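Local coordinates for ABC transporter, substrate binding protein (Polyamine) (Agrobacterium tumefaciens, PDB 4EUO) that binds gamma-aminobutyrate (GABA) as a periplasmic solute-binding protein, probably delivering it to an ABC transporter for uptake, at residues Pro140-Ala145 against Glu306-Trp311. Residues are numbered along the deposited sequence; the frame is centred on the assembly and turned at random.
Sequences PGVIEA and ERWYAW. With SO4 (sulfate ion), chain F.
The six-membered ring of Trp308 reaches across to the first turn of helix 142-149 and lies against Val142 and Ile143. With CG anti to the backbone N (chi1 171°), the indole extends from helix 301-313 toward that turn. Val142 crosses it at about a right angle, its CG1 3.7 Å from Trp308 CH2, while Ile143 runs past in the opposite direction and brings its CD1 to 4.0 Å from Trp308 CE3. Both aliphatic groups approach the ring obliquely, and no hydrogen bond joins the two segments. The indole nitrogen donates to the carbonyl O of Lys136, a bond that probably helps to hold the rotation of the ring. Trp311 CE3 sits above one face of the Trp308 ring, offset toward its rim. Gly141 N, at the N-cap, bonds Glu144 OE1 (2.8 Å) across the first turn of the helix that carries Val142 and Ile143. Arg307 grips a sulfate, probably from the crystallisation liquor: NH1 donates almost straight to O1 (2.6 Å, 177°), and NH2, salt-bridged to Asp163, to O4. With Val142 about 12 Å from the bound GABA, this is structural packing within one lobe of the periplasmic binding protein fold. It sets the C-terminal helix 301-313 against the start of helix 142-149, which follows strand 132-135; helix 162-170 adds Leu169 beside Val142, and helix 294-299 brings Trp297 against Ile143.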
# COMPACT_ATOMS: atom_id res chain seq x y z
N PRO A 140 1.90 -3.05 -8.43
CA PRO A 140 1.59 -1.80 -9.10
C PRO A 140 2.38 -0.62 -8.55
O PRO A 140 2.58 -0.49 -7.34
CB PRO A 140 0.10 -1.58 -8.80
CG PRO A 140 -0.46 -2.98 -8.66
CD PRO A 140 0.68 -3.75 -8.00
N GLY A 141 2.89 0.20 -9.47
CA GLY A 141 3.52 1.46 -9.09
C GLY A 141 4.76 1.84 -9.89
O GLY A 141 4.77 2.87 -10.57
N VAL A 142 5.83 1.05 -9.77
CA VAL A 142 7.11 1.43 -10.40
C VAL A 142 7.00 1.37 -11.91
O VAL A 142 7.47 2.30 -12.61
CB VAL A 142 8.26 0.56 -9.90
CG1 VAL A 142 9.52 0.94 -10.65
CG2 VAL A 142 8.49 0.79 -8.42
N ILE A 143 6.40 0.32 -12.46
CA ILE A 143 6.27 0.22 -13.92
C ILE A 143 5.44 1.39 -14.43
O ILE A 143 5.81 2.03 -15.41
CB ILE A 143 5.67 -1.17 -14.26
CG1 ILE A 143 6.75 -2.26 -14.05
CG2 ILE A 143 5.11 -1.18 -15.71
CD1 ILE A 143 6.22 -3.66 -13.93
N GLU A 144 4.32 1.71 -13.76
CA GLU A 144 3.50 2.83 -14.18
C GLU A 144 4.27 4.15 -14.08
O GLU A 144 4.22 4.96 -15.01
CB GLU A 144 2.23 2.92 -13.33
CG GLU A 144 1.18 1.82 -13.56
CD GLU A 144 1.39 0.50 -12.84
OE1 GLU A 144 2.45 0.27 -12.22
OE2 GLU A 144 0.42 -0.30 -12.87
N ALA A 145 5.04 4.35 -13.01
CA ALA A 145 5.82 5.58 -12.89
C ALA A 145 6.84 5.69 -14.03
O ALA A 145 7.01 6.79 -14.57
CB ALA A 145 6.51 5.62 -11.54
N GLU A 306 7.23 -12.52 -12.74
CA GLU A 306 8.36 -13.23 -13.37
C GLU A 306 9.21 -12.26 -14.17
O GLU A 306 10.44 -12.25 -14.05
CB GLU A 306 7.83 -14.35 -14.28
CG GLU A 306 7.36 -15.55 -13.48
CD GLU A 306 6.99 -16.80 -14.25
OE1 GLU A 306 7.44 -16.96 -15.41
OE2 GLU A 306 6.26 -17.65 -13.68
N ARG A 307 8.57 -11.40 -14.96
CA ARG A 307 9.28 -10.42 -15.78
C ARG A 307 10.02 -9.38 -14.95
O ARG A 307 11.14 -8.98 -15.29
CB ARG A 307 8.31 -9.79 -16.80
CG ARG A 307 7.86 -10.90 -17.76
CD ARG A 307 7.10 -10.45 -18.96
NE ARG A 307 7.87 -9.52 -19.78
CZ ARG A 307 7.35 -8.84 -20.79
NH1 ARG A 307 6.06 -8.99 -21.11
NH2 ARG A 307 8.08 -7.97 -21.46
N TRP A 308 9.36 -8.91 -13.87
CA TRP A 308 9.95 -7.93 -12.99
C TRP A 308 11.24 -8.45 -12.33
O TRP A 308 12.26 -7.79 -12.40
CB TRP A 308 8.91 -7.52 -11.93
CG TRP A 308 9.46 -6.66 -10.83
CD1 TRP A 308 9.82 -7.07 -9.58
CD2 TRP A 308 9.78 -5.27 -10.91
NE1 TRP A 308 10.29 -5.99 -8.84
CE2 TRP A 308 10.28 -4.87 -9.65
CE3 TRP A 308 9.62 -4.29 -11.92
CZ2 TRP A 308 10.66 -3.57 -9.37
CZ3 TRP A 308 10.01 -2.99 -11.65
CH2 TRP A 308 10.50 -2.63 -10.38
N TYR A 309 11.18 -9.65 -11.73
CA TYR A 309 12.37 -10.20 -11.07
C TYR A 309 13.45 -10.56 -12.06
O TYR A 309 14.63 -10.34 -11.78
CB TYR A 309 11.99 -11.35 -10.13
CG TYR A 309 11.12 -10.89 -8.98
CD1 TYR A 309 11.55 -9.88 -8.11
CD2 TYR A 309 9.84 -11.39 -8.81
CE1 TYR A 309 10.73 -9.43 -7.09
CE2 TYR A 309 9.01 -10.95 -7.79
CZ TYR A 309 9.46 -9.94 -6.94
OH TYR A 309 8.61 -9.48 -5.97
N ALA A 310 13.07 -11.05 -13.25
CA ALA A 310 14.07 -11.36 -14.29
C ALA A 310 14.75 -10.07 -14.75
O ALA A 310 15.98 -10.03 -14.87
CB ALA A 310 13.42 -12.06 -15.46
N TRP A 311 13.99 -8.98 -14.90
CA TRP A 311 14.58 -7.73 -15.31
C TRP A 311 15.54 -7.20 -14.22
O TRP A 311 16.63 -6.70 -14.53
CB TRP A 311 13.49 -6.68 -15.66
CG TRP A 311 14.07 -5.31 -15.73
CD1 TRP A 311 14.81 -4.80 -16.76
CD2 TRP A 311 14.13 -4.34 -14.67
NE1 TRP A 311 15.30 -3.56 -16.42
CE2 TRP A 311 14.90 -3.25 -15.14
CE3 TRP A 311 13.62 -4.29 -13.36
CZ2 TRP A 311 15.18 -2.14 -14.35
CZ3 TRP A 311 13.89 -3.17 -12.58
CH2 TRP A 311 14.67 -2.12 -13.07
S SO4 F . 5.19 -6.32 -23.40
O1 SO4 F . 5.04 -7.73 -23.15
O2 SO4 F . 4.78 -6.03 -24.80
O3 SO4 F . 4.35 -5.54 -22.49
O4 SO4 F . 6.59 -6.01 -23.18